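Local coordinates for regulatory protein of LacI family (Chloroflexus aggregans, PDB 3BBL) that probably regulates transcription as a LacI-family DNA-binding protein, with a periplasmic-binding-protein-like region that presumably senses a small effector, at residues Tyr9-Thr14 and His21-Phe26; Pro78-Leu83 and Pro98-Ala103; Gly124-Ala129 and Ala154-Glu159; Asn141-Gly146 and Ile221-Ala226; Gly202-Ala207 and Leu212-Asp217. All coordinates share one frame; numbering follows the deposited sequence.

Interaction 1. Residues Tyr9-Thr14 and His21-Phe26. With EDO (1,2-ethanediol), chain B.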
# COMPACT_ATOMS: atom_id res chain seq x y z
N TYR A 9 2.46 5.07 18.32
CA TYR A 9 3.13 4.50 17.16
C TYR A 9 3.39 5.56 16.10
O TYR A 9 2.65 6.54 15.99
CB TYR A 9 2.29 3.36 16.55
CG TYR A 9 2.96 2.71 15.36
CD1 TYR A 9 4.22 2.12 15.48
CD2 TYR A 9 2.37 2.73 14.09
CE1 TYR A 9 4.88 1.58 14.39
CE2 TYR A 9 3.03 2.20 12.98
CZ TYR A 9 4.28 1.63 13.13
OH TYR A 9 4.98 1.15 12.04
N SER A 10 4.45 5.37 15.34
CA SER A 10 4.80 6.29 14.27
C SER A 10 5.53 5.50 13.18
O SER A 10 6.17 4.49 13.47
CB SER A 10 5.71 7.42 14.78
OG SER A 10 6.97 6.92 15.16
N TRP A 11 5.42 5.95 11.94
CA TRP A 11 6.09 5.26 10.85
C TRP A 11 6.80 6.23 9.94
O TRP A 11 6.37 7.38 9.77
CB TRP A 11 5.08 4.41 10.06
CG TRP A 11 3.93 5.17 9.51
CD1 TRP A 11 3.80 5.68 8.25
CD2 TRP A 11 2.70 5.48 10.19
NE1 TRP A 11 2.57 6.27 8.09
CE2 TRP A 11 1.88 6.16 9.26
CE3 TRP A 11 2.22 5.24 11.48
CZ2 TRP A 11 0.60 6.61 9.60
CZ3 TRP A 11 0.95 5.69 11.81
CH2 TRP A 11 0.15 6.36 10.87
N THR A 12 7.90 5.77 9.36
CA THR A 12 8.69 6.59 8.46
C THR A 12 7.89 6.88 7.19
O THR A 12 7.05 6.09 6.78
CB THR A 12 10.01 5.90 8.09
OG1 THR A 12 10.83 6.80 7.34
CG2 THR A 12 9.75 4.66 7.26
N GLN A 13 8.17 8.02 6.59
CA GLN A 13 7.47 8.44 5.38
C GLN A 13 7.76 7.49 4.22
O GLN A 13 8.92 7.26 3.88
CB GLN A 13 7.90 9.85 5.00
CG GLN A 13 7.10 10.45 3.87
CD GLN A 13 7.74 11.71 3.32
OE1 GLN A 13 8.07 12.63 4.08
NE2 GLN A 13 7.93 11.76 2.01
N THR A 14 6.71 6.94 3.62
CA THR A 14 6.88 6.02 2.50
C THR A 14 7.38 6.78 1.28
O THR A 14 6.76 7.75 0.85
CB THR A 14 5.56 5.34 2.12
OG1 THR A 14 4.96 4.76 3.29
CG2 THR A 14 5.81 4.24 1.10
N HIS A 21 3.57 -1.45 0.88
CA HIS A 21 3.09 -0.60 1.96
C HIS A 21 2.50 -1.50 3.04
O HIS A 21 1.30 -1.80 3.03
CB HIS A 21 2.02 0.36 1.45
CG HIS A 21 2.50 1.29 0.39
ND1 HIS A 21 2.53 2.66 0.55
CD2 HIS A 21 2.99 1.05 -0.85
CE1 HIS A 21 3.03 3.22 -0.54
NE2 HIS A 21 3.32 2.27 -1.40
N ILE A 22 3.35 -1.95 3.97
CA ILE A 22 2.90 -2.81 5.05
C ILE A 22 2.32 -2.02 6.21
O ILE A 22 2.06 -2.57 7.28
CB ILE A 22 4.06 -3.69 5.58
CG1 ILE A 22 5.17 -2.81 6.14
CG2 ILE A 22 4.59 -4.59 4.46
CD1 ILE A 22 6.24 -3.59 6.86
N LEU A 23 2.11 -0.72 6.01
CA LEU A 23 1.52 0.10 7.06
C LEU A 23 0.14 -0.46 7.34
O LEU A 23 -0.26 -0.63 8.49
CB LEU A 23 1.38 1.55 6.61
CG LEU A 23 0.51 2.39 7.55
CD1 LEU A 23 1.27 2.68 8.84
CD2 LEU A 23 0.11 3.68 6.87
N ASP A 24 -0.58 -0.74 6.27
CA ASP A 24 -1.93 -1.27 6.36
C ASP A 24 -2.00 -2.59 7.11
O ASP A 24 -2.86 -2.76 7.96
CB ASP A 24 -2.52 -1.43 4.96
CG ASP A 24 -3.90 -2.05 4.99
OD1 ASP A 24 -4.83 -1.41 5.52
OD2 ASP A 24 -4.05 -3.18 4.48
N GLN A 25 -1.11 -3.53 6.79
CA GLN A 25 -1.11 -4.82 7.46
C GLN A 25 -0.74 -4.70 8.94
O GLN A 25 -1.42 -5.24 9.82
CB GLN A 25 -0.12 -5.79 6.81
CG GLN A 25 -0.46 -6.24 5.41
CD GLN A 25 0.59 -7.17 4.83
OE1 GLN A 25 1.76 -6.81 4.71
NE2 GLN A 25 0.18 -8.38 4.47
N PHE A 26 0.34 -3.97 9.20
CA PHE A 26 0.85 -3.77 10.54
C PHE A 26 -0.07 -2.96 11.47
O PHE A 26 -0.43 -3.43 12.55
CB PHE A 26 2.22 -3.09 10.46
CG PHE A 26 3.02 -3.19 11.71
CD1 PHE A 26 3.45 -4.42 12.17
CD2 PHE A 26 3.36 -2.05 12.43
CE1 PHE A 26 4.22 -4.53 13.34
CE2 PHE A 26 4.11 -2.13 13.60
CZ PHE A 26 4.55 -3.39 14.05
C1 EDO B . 3.19 10.47 10.26
O1 EDO B . 4.56 10.87 10.28
C2 EDO B . 3.05 9.05 10.84
O2 EDO B . 4.18 8.70 11.65
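The indole of Trp11 is held like the filling of a sandwich: Leu23 CD1 rests over one face, 3.5 Å from the centroid of the five-membered ring, while C2 of a 1,2-ethanediol, probably left from crystallisation, covers the opposite face. The methyl sits nearly on the ring normal, a good CH-pi geometry, and comes within 3.4 Å of Trp11 CD2. The diol is tethered as well, since Trp11 N donates to its O2 at 3.0 Å. With chi1 at 57°, Trp11 CG stands between the backbone N and the carbonyl carbon, and this turns the ring toward helix 23-36. Deeper in, the rings of Tyr9 and Phe26 meet at a slant, planes 58° apart, with Tyr9 OH 3.6 Å from Phe26 CD2; that hydroxyl finds its hydrogen bond at Ser71. At the outer end Thr14 CG2 lies 3.4 Å from His21 CE1, and the buried His21 ND1 has no partner in the model. The two segments flank the first strand-to-helix connection, between strand 6-9 and helix 23-36. With Leu23 CD1 over one face and NE1 hydrogen-bonded to Ser28 of the second subunit, one indole serves both the packing within the chain and the dimer interface.

Interaction 2. Residues Pro78-Leu83 and Pro98-Ala103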
# COMPACT_ATOMS: atom_id res chain seq x y z
N PRO A 78 18.55 5.90 18.23
CA PRO A 78 18.40 6.88 19.31
C PRO A 78 17.09 6.75 20.09
O PRO A 78 17.05 6.97 21.30
CB PRO A 78 18.54 8.22 18.58
CG PRO A 78 18.07 7.92 17.19
CD PRO A 78 18.69 6.57 16.92
N ARG A 79 16.01 6.39 19.41
CA ARG A 79 14.72 6.22 20.07
C ARG A 79 14.77 5.08 21.08
O ARG A 79 14.21 5.18 22.17
CB ARG A 79 13.62 5.94 19.03
CG ARG A 79 13.37 7.06 18.03
CD ARG A 79 12.48 6.56 16.90
NE ARG A 79 13.08 5.41 16.23
CZ ARG A 79 12.44 4.65 15.34
NH1 ARG A 79 11.19 4.91 15.01
NH2 ARG A 79 13.07 3.62 14.79
N VAL A 80 15.45 4.00 20.72
CA VAL A 80 15.58 2.85 21.60
C VAL A 80 16.45 3.19 22.81
O VAL A 80 16.17 2.78 23.93
CB VAL A 80 16.21 1.65 20.85
CG1 VAL A 80 16.45 0.48 21.82
CG2 VAL A 80 15.29 1.22 19.71
N GLN A 81 17.51 3.94 22.55
CA GLN A 81 18.45 4.37 23.58
C GLN A 81 17.69 5.21 24.60
O GLN A 81 17.76 4.97 25.81
CB GLN A 81 19.55 5.20 22.92
CG GLN A 81 20.91 5.13 23.59
CD GLN A 81 21.92 6.01 22.87
OE1 GLN A 81 22.11 5.91 21.65
NE2 GLN A 81 22.59 6.88 23.63
N PHE A 82 16.96 6.20 24.10
CA PHE A 82 16.19 7.10 24.93
C PHE A 82 15.18 6.38 25.82
O PHE A 82 15.24 6.48 27.05
CB PHE A 82 15.47 8.12 24.06
CG PHE A 82 14.55 9.03 24.82
CD1 PHE A 82 15.05 9.93 25.75
CD2 PHE A 82 13.18 8.99 24.60
CE1 PHE A 82 14.20 10.77 26.46
CE2 PHE A 82 12.32 9.83 25.30
CZ PHE A 82 12.83 10.72 26.24
N LEU A 83 14.25 5.65 25.21
CA LEU A 83 13.23 4.94 25.97
C LEU A 83 13.83 3.97 26.98
O LEU A 83 13.23 3.70 28.02
CB LEU A 83 12.28 4.19 25.02
CG LEU A 83 11.54 5.11 24.04
CD1 LEU A 83 10.69 4.29 23.09
CD2 LEU A 83 10.69 6.10 24.81
N PRO A 98 23.58 -6.18 18.01
CA PRO A 98 23.62 -7.53 18.57
C PRO A 98 23.29 -7.68 20.06
O PRO A 98 22.15 -7.94 20.42
CB PRO A 98 25.03 -7.99 18.22
CG PRO A 98 25.18 -7.44 16.84
CD PRO A 98 24.62 -6.02 16.98
N ASP A 99 24.28 -7.51 20.94
CA ASP A 99 24.02 -7.67 22.36
C ASP A 99 23.39 -6.46 23.07
O ASP A 99 23.67 -6.20 24.24
CB ASP A 99 25.28 -8.14 23.11
CG ASP A 99 26.46 -7.19 22.95
OD1 ASP A 99 26.33 -6.01 23.34
OD2 ASP A 99 27.50 -7.63 22.42
N TRP A 100 22.55 -5.72 22.36
CA TRP A 100 21.85 -4.59 22.96
C TRP A 100 20.55 -5.23 23.44
O TRP A 100 19.89 -5.93 22.66
CB TRP A 100 21.55 -3.50 21.93
CG TRP A 100 21.59 -2.10 22.50
CD1 TRP A 100 22.08 -1.72 23.73
CD2 TRP A 100 21.18 -0.88 21.84
NE1 TRP A 100 21.99 -0.35 23.87
CE2 TRP A 100 21.44 0.18 22.74
CE3 TRP A 100 20.60 -0.60 20.60
CZ2 TRP A 100 21.16 1.52 22.41
CZ3 TRP A 100 20.32 0.73 20.28
CH2 TRP A 100 20.60 1.77 21.18
N ASP A 101 20.19 -5.02 24.70
CA ASP A 101 18.99 -5.65 25.25
C ASP A 101 17.73 -4.79 25.40
O ASP A 101 17.78 -3.66 25.89
CB ASP A 101 19.32 -6.28 26.60
CG ASP A 101 18.12 -6.95 27.25
OD1 ASP A 101 17.54 -7.86 26.61
OD2 ASP A 101 17.75 -6.57 28.38
N PHE A 102 16.60 -5.37 24.99
CA PHE A 102 15.29 -4.73 25.07
C PHE A 102 14.23 -5.65 24.46
O PHE A 102 14.57 -6.67 23.86
CB PHE A 102 15.29 -3.37 24.36
CG PHE A 102 15.69 -3.44 22.91
CD1 PHE A 102 14.74 -3.61 21.92
CD2 PHE A 102 17.03 -3.34 22.54
CE1 PHE A 102 15.11 -3.66 20.58
CE2 PHE A 102 17.41 -3.39 21.21
CZ PHE A 102 16.45 -3.55 20.22
N ALA A 103 12.96 -5.30 24.62
CA ALA A 103 11.88 -6.11 24.08
C ALA A 103 11.69 -5.87 22.58
O ALA A 103 11.66 -4.73 22.12
CB ALA A 103 10.58 -5.82 24.82
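Trp100 reaches across to Val80 and Gln81 with the far end of its indole alone. From CB the side chain leaves the loop in the direction of helix 78-85, and CG and the pyrrole part of the ring span the approach. The benzene part does the touching. CZ3 lies 4.2 Å from Val80 CG1, which stands over one face of the indole, displaced toward its rim. Beyond it, CH2 packs 4.0 Å from Gln81 CB, and CZ2 lies 3.8 Å from Gln81 CG, which meets the ring at its edge, near the plane. Helix 78-85 is the connection of a beta-alpha-beta crossover between the parallel neighbours 67-70 and 90-93, and the 98-103 loop that leads on to strand 104-107 folds back against it. With an alanine in place of Trp100, Val80 CG1 would probably lose its indole cover and a gap open beside the aliphatic part of Gln81. The same methyl has a second aromatic partner: it sits over a face of Phe102, 4.0 Å from the ring centroid and 13° off the normal, a CH-pi contact. Phe102 holds its ring there with CG lodged between backbone N and carbonyl carbon (chi1 57°). Farther inward, Phe90 of strand 90-93 touches both Val80 and Phe102.

Interaction 3. Residues Gly124-Ala129 and Ala154-Glu159. With EDO (1,2-ethanediol), chain D.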
# COMPACT_ATOMS: atom_id res chain seq x y z
N GLY A 124 19.10 -26.07 -9.66
CA GLY A 124 20.33 -26.26 -10.40
C GLY A 124 21.11 -24.97 -10.67
O GLY A 124 22.15 -25.00 -11.31
N HIS A 125 20.60 -23.84 -10.21
CA HIS A 125 21.29 -22.57 -10.41
C HIS A 125 22.64 -22.54 -9.71
O HIS A 125 22.75 -22.97 -8.56
CB HIS A 125 20.45 -21.41 -9.89
CG HIS A 125 19.29 -21.07 -10.78
ND1 HIS A 125 19.45 -20.40 -11.98
CD2 HIS A 125 17.97 -21.32 -10.66
CE1 HIS A 125 18.27 -20.26 -12.56
NE2 HIS A 125 17.36 -20.81 -11.78
N ARG A 126 23.67 -22.06 -10.41
CA ARG A 126 24.99 -21.96 -9.79
C ARG A 126 25.54 -20.55 -9.86
O ARG A 126 26.45 -20.22 -9.11
CB ARG A 126 25.98 -22.95 -10.42
CG ARG A 126 25.59 -24.40 -10.26
CD ARG A 126 26.74 -25.33 -10.63
NE ARG A 126 27.64 -25.59 -9.50
CZ ARG A 126 28.94 -25.31 -9.49
NH1 ARG A 126 29.51 -24.74 -10.54
NH2 ARG A 126 29.67 -25.59 -8.42
N ARG A 127 25.04 -19.74 -10.78
CA ARG A 127 25.50 -18.36 -10.87
C ARG A 127 24.33 -17.51 -10.40
O ARG A 127 23.46 -17.13 -11.18
CB ARG A 127 25.92 -18.03 -12.31
CG ARG A 127 27.10 -18.88 -12.83
CD ARG A 127 27.79 -18.30 -14.06
NE ARG A 127 26.91 -18.18 -15.23
CZ ARG A 127 26.42 -19.21 -15.92
NH1 ARG A 127 26.72 -20.45 -15.57
NH2 ARG A 127 25.62 -18.99 -16.95
N ILE A 128 24.31 -17.26 -9.10
CA ILE A 128 23.24 -16.49 -8.49
C ILE A 128 23.76 -15.17 -7.94
O ILE A 128 24.69 -15.14 -7.14
CB ILE A 128 22.60 -17.29 -7.33
CG1 ILE A 128 22.27 -18.71 -7.80
CG2 ILE A 128 21.35 -16.56 -6.81
CD1 ILE A 128 21.89 -19.68 -6.69
N ALA A 129 23.15 -14.09 -8.38
CA ALA A 129 23.55 -12.77 -7.94
C ALA A 129 22.50 -12.20 -6.99
O ALA A 129 21.38 -12.73 -6.89
CB ALA A 129 23.73 -11.86 -9.15
N ALA A 154 26.32 -24.53 -0.04
CA ALA A 154 26.30 -25.30 -1.28
C ALA A 154 27.68 -25.27 -1.94
O ALA A 154 27.90 -25.90 -2.96
CB ALA A 154 25.26 -24.75 -2.24
N GLN A 155 28.59 -24.54 -1.31
CA GLN A 155 29.94 -24.38 -1.79
C GLN A 155 29.99 -23.80 -3.20
O GLN A 155 30.68 -24.31 -4.08
CB GLN A 155 30.71 -25.71 -1.75
CG GLN A 155 32.20 -25.52 -1.98
CD GLN A 155 32.80 -24.54 -0.98
OE1 GLN A 155 32.88 -24.82 0.22
NE2 GLN A 155 33.20 -23.37 -1.48
N LEU A 156 29.25 -22.72 -3.41
CA LEU A 156 29.23 -22.05 -4.69
C LEU A 156 30.03 -20.76 -4.54
O LEU A 156 30.12 -20.21 -3.45
CB LEU A 156 27.80 -21.72 -5.12
CG LEU A 156 26.92 -22.90 -5.52
CD1 LEU A 156 25.49 -22.42 -5.76
CD2 LEU A 156 27.50 -23.56 -6.78
N PRO A 157 30.62 -20.28 -5.64
CA PRO A 157 31.41 -19.05 -5.59
C PRO A 157 30.58 -17.88 -5.09
O PRO A 157 29.42 -17.73 -5.44
CB PRO A 157 31.80 -18.83 -7.05
CG PRO A 157 31.83 -20.21 -7.61
CD PRO A 157 30.60 -20.83 -7.00
N ILE A 158 31.18 -17.05 -4.24
CA ILE A 158 30.52 -15.86 -3.74
C ILE A 158 31.34 -14.74 -4.36
O ILE A 158 32.34 -14.29 -3.81
CB ILE A 158 30.57 -15.82 -2.21
CG1 ILE A 158 29.73 -16.97 -1.66
CG2 ILE A 158 30.08 -14.48 -1.71
CD1 ILE A 158 29.73 -17.10 -0.16
N GLU A 159 30.91 -14.34 -5.56
CA GLU A 159 31.56 -13.30 -6.36
C GLU A 159 31.21 -11.88 -5.95
O GLU A 159 30.04 -11.54 -5.85
CB GLU A 159 31.16 -13.43 -7.82
CG GLU A 159 31.59 -14.69 -8.50
CD GLU A 159 31.15 -14.74 -9.95
OE1 GLU A 159 31.19 -13.68 -10.62
OE2 GLU A 159 30.77 -15.83 -10.42
C1 EDO D . 14.05 -21.92 -13.94
O1 EDO D . 15.33 -21.64 -14.51
C2 EDO D . 14.20 -22.48 -12.52
O2 EDO D . 14.43 -21.42 -11.60
O HOH W 1 29.82 -26.65 -5.63
O HOH W 2 27.77 -17.44 -7.89
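Water 1 is gripped from both segments, accepting from Arg126 NH2 at 3.0 Å and donating to Gln155 O at 2.9 Å. It lies in the plane of the guanidinium, at its edge, which leaves a face of the same group for an apolar neighbour: Leu156 CD2 sits over it, 3.4 Å from Arg126 NE. A bend at chi3 (87°) folds the arginine chain so that the guanidinium lies against this methyl. The other branch, Leu156 CD1, comes 4.0 Å from His125 O. A second water donates to Pro157 O at 3.0 Å and only weakly to Arg126 O. Both segments follow helices that end in Schellman motifs, at Gly124 and Gln155, and Ile121 and Met151 of those helices complete the pocket around Leu156. His125 turns its ring away from this pocket: ND1 is hydrogen-bonded to Thr190, and NE2 shares a 3.0 Å bond with O2 of a 1,2-ethanediol. With an alanine in place of His125, Thr190 OG1 would probably lose its imidazole partner and keep just its weak bond to Arg127 O. No direct hydrogen bond joins the two segments; at this outer end of the domain, apolar cover of a guanidinium face and bridging water stand in for one.

Interaction 4. Residues Asn141-Gly146 and Ile221-Ala226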
# COMPACT_ATOMS: atom_id res chain seq x y z
N ASN A 141 21.75 -6.25 5.98
CA ASN A 141 22.77 -7.21 6.35
C ASN A 141 22.15 -8.54 6.74
O ASN A 141 22.71 -9.59 6.44
CB ASN A 141 23.63 -6.69 7.49
CG ASN A 141 24.37 -5.43 7.11
OD1 ASN A 141 24.76 -5.25 5.96
ND2 ASN A 141 24.58 -4.55 8.08
N ASP A 142 21.00 -8.51 7.41
CA ASP A 142 20.36 -9.76 7.80
C ASP A 142 19.99 -10.55 6.56
O ASP A 142 20.30 -11.74 6.45
CB ASP A 142 19.09 -9.50 8.62
CG ASP A 142 19.39 -9.22 10.07
OD1 ASP A 142 19.60 -8.05 10.43
OD2 ASP A 142 19.41 -10.19 10.86
N ARG A 143 19.33 -9.88 5.63
CA ARG A 143 18.90 -10.53 4.40
C ARG A 143 20.08 -10.98 3.54
O ARG A 143 20.04 -12.05 2.95
CB ARG A 143 17.98 -9.59 3.62
CG ARG A 143 16.68 -9.31 4.37
CD ARG A 143 15.79 -8.33 3.63
NE ARG A 143 14.58 -8.05 4.38
CZ ARG A 143 13.66 -7.17 4.00
NH1 ARG A 143 13.79 -6.48 2.87
NH2 ARG A 143 12.60 -6.98 4.76
N LEU A 144 21.13 -10.17 3.48
CA LEU A 144 22.30 -10.53 2.70
C LEU A 144 22.98 -11.75 3.31
O LEU A 144 23.49 -12.62 2.60
CB LEU A 144 23.28 -9.37 2.64
CG LEU A 144 24.61 -9.67 1.94
CD1 LEU A 144 24.36 -10.22 0.55
CD2 LEU A 144 25.44 -8.40 1.87
N GLN A 145 22.96 -11.83 4.64
CA GLN A 145 23.58 -12.93 5.37
C GLN A 145 23.02 -14.28 4.95
O GLN A 145 23.77 -15.25 4.79
CB GLN A 145 23.40 -12.71 6.89
CG GLN A 145 24.14 -13.70 7.79
CD GLN A 145 25.62 -13.79 7.47
OE1 GLN A 145 26.31 -12.77 7.33
NE2 GLN A 145 26.13 -15.02 7.38
N GLY A 146 21.71 -14.35 4.78
CA GLY A 146 21.07 -15.60 4.37
C GLY A 146 21.60 -16.10 3.04
O GLY A 146 21.77 -17.30 2.82
N ILE A 221 13.82 -13.69 -7.65
CA ILE A 221 13.05 -13.83 -6.43
C ILE A 221 13.20 -12.53 -5.67
O ILE A 221 14.31 -12.06 -5.44
CB ILE A 221 13.54 -15.00 -5.54
CG1 ILE A 221 13.32 -16.33 -6.26
CG2 ILE A 221 12.77 -15.02 -4.23
CD1 ILE A 221 13.63 -17.55 -5.42
N GLY A 222 12.07 -11.93 -5.30
CA GLY A 222 12.09 -10.67 -4.57
C GLY A 222 11.89 -10.85 -3.09
O GLY A 222 12.01 -11.96 -2.55
N PHE A 223 11.59 -9.75 -2.41
CA PHE A 223 11.36 -9.76 -0.97
C PHE A 223 10.30 -8.74 -0.59
O PHE A 223 10.36 -7.59 -1.04
CB PHE A 223 12.68 -9.45 -0.23
CG PHE A 223 12.78 -10.09 1.14
CD1 PHE A 223 13.63 -11.17 1.35
CD2 PHE A 223 12.04 -9.59 2.22
CE1 PHE A 223 13.75 -11.75 2.62
CE2 PHE A 223 12.15 -10.17 3.49
CZ PHE A 223 13.01 -11.25 3.69
N ASP A 224 9.36 -9.22 0.22
CA ASP A 224 8.17 -8.58 0.81
C ASP A 224 6.85 -8.83 0.11
O ASP A 224 5.84 -8.27 0.49
CB ASP A 224 8.25 -7.04 1.08
CG ASP A 224 9.62 -6.47 1.01
OD1 ASP A 224 9.71 -5.43 0.34
OD2 ASP A 224 10.58 -7.01 1.61
N ASP A 225 6.86 -9.67 -0.91
CA ASP A 225 5.65 -10.04 -1.62
C ASP A 225 4.59 -8.94 -1.63
O ASP A 225 3.46 -9.13 -1.18
CB ASP A 225 5.10 -11.31 -0.95
CG ASP A 225 3.95 -11.92 -1.70
OD1 ASP A 225 3.88 -11.71 -2.92
OD2 ASP A 225 3.14 -12.63 -1.07
N ALA A 226 4.97 -7.78 -2.12
CA ALA A 226 4.08 -6.63 -2.20
C ALA A 226 2.84 -6.99 -2.99
O ALA A 226 2.88 -7.83 -3.89
CB ALA A 226 4.78 -5.47 -2.84
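Helix 138-153 and the end of strand 219-223 keep their backbones well apart, with CA of Arg143 and CA of Phe223 separated by 9.3 Å, and the extended Arg143 and the Phe223 ring bridge the gap. Arg143 runs straight from CG to NE and arrives from the direction opposite to Phe223, so that its guanidinium lies flat on the phenyl ring, centres 3.9 Å apart and planes at 23°. NE makes the nearest approach, 3.3 Å from Phe223 CE2, over the face but toward the rim. Behind it, Arg143 CD stands 3.9 Å from the ring centroid, almost on the normal, adding a CH-pi contact to the cation-pi stack. NH1 then forms a long salt bridge, 3.5 Å, to Asp224 OD2, with the carboxylate plane turned 45° from the guanidinium; NH1 also makes a weak hydrogen bond to Leu195 O. The exact placing of that carboxylate is doubtful, for OD2 is modelled very close to Phe223 O. Asn20 touches Asp224, consistent with a place at the cleft between the subdomains, where LacI-family relatives bind effectors. The stack on Phe223 would probably hold the guanidinium flat and fix its rotation, an arrangement consistent with a part in effector recognition.

Interaction 5. Residues Gly202-Ala207 and Leu212-Asp217. With EDO (1,2-ethanediol), chain D.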
# COMPACT_ATOMS: atom_id res chain seq x y z
N GLY A 202 12.53 -3.86 -11.29
CA GLY A 202 13.52 -3.22 -12.14
C GLY A 202 14.32 -4.29 -12.87
O GLY A 202 14.63 -4.15 -14.06
N ALA A 203 14.64 -5.36 -12.17
CA ALA A 203 15.38 -6.47 -12.75
C ALA A 203 14.55 -7.10 -13.86
O ALA A 203 15.07 -7.47 -14.92
CB ALA A 203 15.71 -7.52 -11.69
N MSE A 204 13.25 -7.25 -13.62
CA MSE A 204 12.35 -7.81 -14.62
C MSE A 204 12.33 -6.89 -15.85
O MSE A 204 12.32 -7.36 -17.00
CB MSE A 204 10.93 -7.95 -14.04
CG MSE A 204 10.83 -9.07 -13.04
SE MSE A 204 9.00 -9.14 -12.25
CE MSE A 204 8.11 -9.73 -13.88
N ALA A 205 12.35 -5.58 -15.62
CA ALA A 205 12.35 -4.62 -16.71
C ALA A 205 13.64 -4.72 -17.52
O ALA A 205 13.63 -4.62 -18.75
CB ALA A 205 12.19 -3.21 -16.17
N ALA A 206 14.75 -4.92 -16.82
CA ALA A 206 16.05 -5.05 -17.47
C ALA A 206 16.07 -6.32 -18.33
O ALA A 206 16.51 -6.29 -19.48
CB ALA A 206 17.16 -5.10 -16.42
N ALA A 207 15.60 -7.42 -17.76
CA ALA A 207 15.56 -8.70 -18.46
C ALA A 207 14.75 -8.55 -19.75
O ALA A 207 15.17 -9.01 -20.82
CB ALA A 207 14.95 -9.75 -17.59
N LEU A 212 15.51 -11.46 -22.50
CA LEU A 212 15.59 -12.73 -21.79
C LEU A 212 14.23 -13.10 -21.21
O LEU A 212 13.49 -12.24 -20.76
CB LEU A 212 16.60 -12.63 -20.65
CG LEU A 212 18.06 -12.44 -21.05
CD1 LEU A 212 18.88 -12.12 -19.82
CD2 LEU A 212 18.58 -13.70 -21.75
N THR A 213 13.88 -14.38 -21.25
CA THR A 213 12.61 -14.82 -20.69
C THR A 213 12.76 -14.95 -19.18
O THR A 213 13.59 -15.72 -18.69
CB THR A 213 12.19 -16.19 -21.27
OG1 THR A 213 12.15 -16.12 -22.70
CG2 THR A 213 10.81 -16.59 -20.74
N ILE A 214 11.96 -14.21 -18.43
CA ILE A 214 12.04 -14.26 -16.97
C ILE A 214 11.56 -15.63 -16.49
O ILE A 214 10.53 -16.13 -16.93
CB ILE A 214 11.19 -13.16 -16.33
CG1 ILE A 214 11.74 -11.79 -16.74
CG2 ILE A 214 11.20 -13.30 -14.81
CD1 ILE A 214 10.83 -10.63 -16.41
N GLY A 215 12.34 -16.23 -15.59
CA GLY A 215 12.02 -17.55 -15.10
C GLY A 215 12.98 -18.50 -15.79
O GLY A 215 13.95 -18.98 -15.19
N THR A 216 12.73 -18.74 -17.08
CA THR A 216 13.53 -19.64 -17.90
C THR A 216 15.00 -19.23 -18.12
O THR A 216 15.92 -19.97 -17.80
CB THR A 216 12.86 -19.83 -19.26
OG1 THR A 216 11.50 -20.25 -19.05
CG2 THR A 216 13.61 -20.87 -20.11
N ASP A 217 15.22 -18.04 -18.66
CA ASP A 217 16.57 -17.56 -18.91
C ASP A 217 17.18 -16.89 -17.68
O ASP A 217 18.37 -17.01 -17.42
CB ASP A 217 16.60 -16.57 -20.08
CG ASP A 217 16.04 -17.16 -21.36
OD1 ASP A 217 16.30 -18.36 -21.62
OD2 ASP A 217 15.36 -16.42 -22.12
C1 EDO D . 14.05 -21.92 -13.94
O1 EDO D . 15.33 -21.64 -14.51
C2 EDO D . 14.20 -22.48 -12.52
O2 EDO D . 14.43 -21.42 -11.60
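Polar ties come first: Leu212 N donates to Ala207 O at 3.0 Å, a nearly straight bond (166°) whose donor is tilted from the carbonyl plane. Reaching five residues back, it fastens the start of the loop to the last turns of helix 197-209. The loop is also braced within itself. Asp217 OD2 takes the Thr213 N-H at 2.7 Å, on the anti side of the carboxylate and somewhat out of its plane, while Asp217 N returns a bond to Thr213 O at 2.8 Å, so the bend is clasped from both ends. Gly215 sits in that bend with a positive phi of 104°, where a side chain would collide with the preceding carbonyl oxygen; its own carbonyl receives a weak bond from a bound 1,2-ethanediol.

Apolar contacts centre on Ile214, which sends its longer branch into the helix. CD1 lies 3.6 Å from Met204 CB and is flanked by CE of that residue, present as selenomethionine, whose chain is bent at chi3 toward the isoleucine. CG1 packs 3.9 Å from Ala207 CB. Pro234 touches both Ile214 and Met204 and carries this apolar patch onward. The arrangement belongs to the helix-to-strand turn of a beta-alpha-beta crossover, in which helix 197-209 links the neighbouring parallel strands 191-194 and 219-223 of the periplasmic-binding-protein fold.

Interaction 4 is the buried one, near the chain's centre, and it alone rests on charge laid over an aromatic ring; the others are partly buried. Interactions 1 and 2 belong to the subdomain holding the N-terminus, their centres 21 Å apart, and both rely on aromatic packing, but interaction 1 also borders the second subunit. Interactions 3 and 5 lie toward the far end of the other subdomain, where waters and backbone bonds take a larger share, and one 1,2-ethanediol touches both. Helix 138-153 serves interaction 4 and leads straight into the 154-159 loop of interaction 3, while interactions 5 and 4 follow on through strand 219-223.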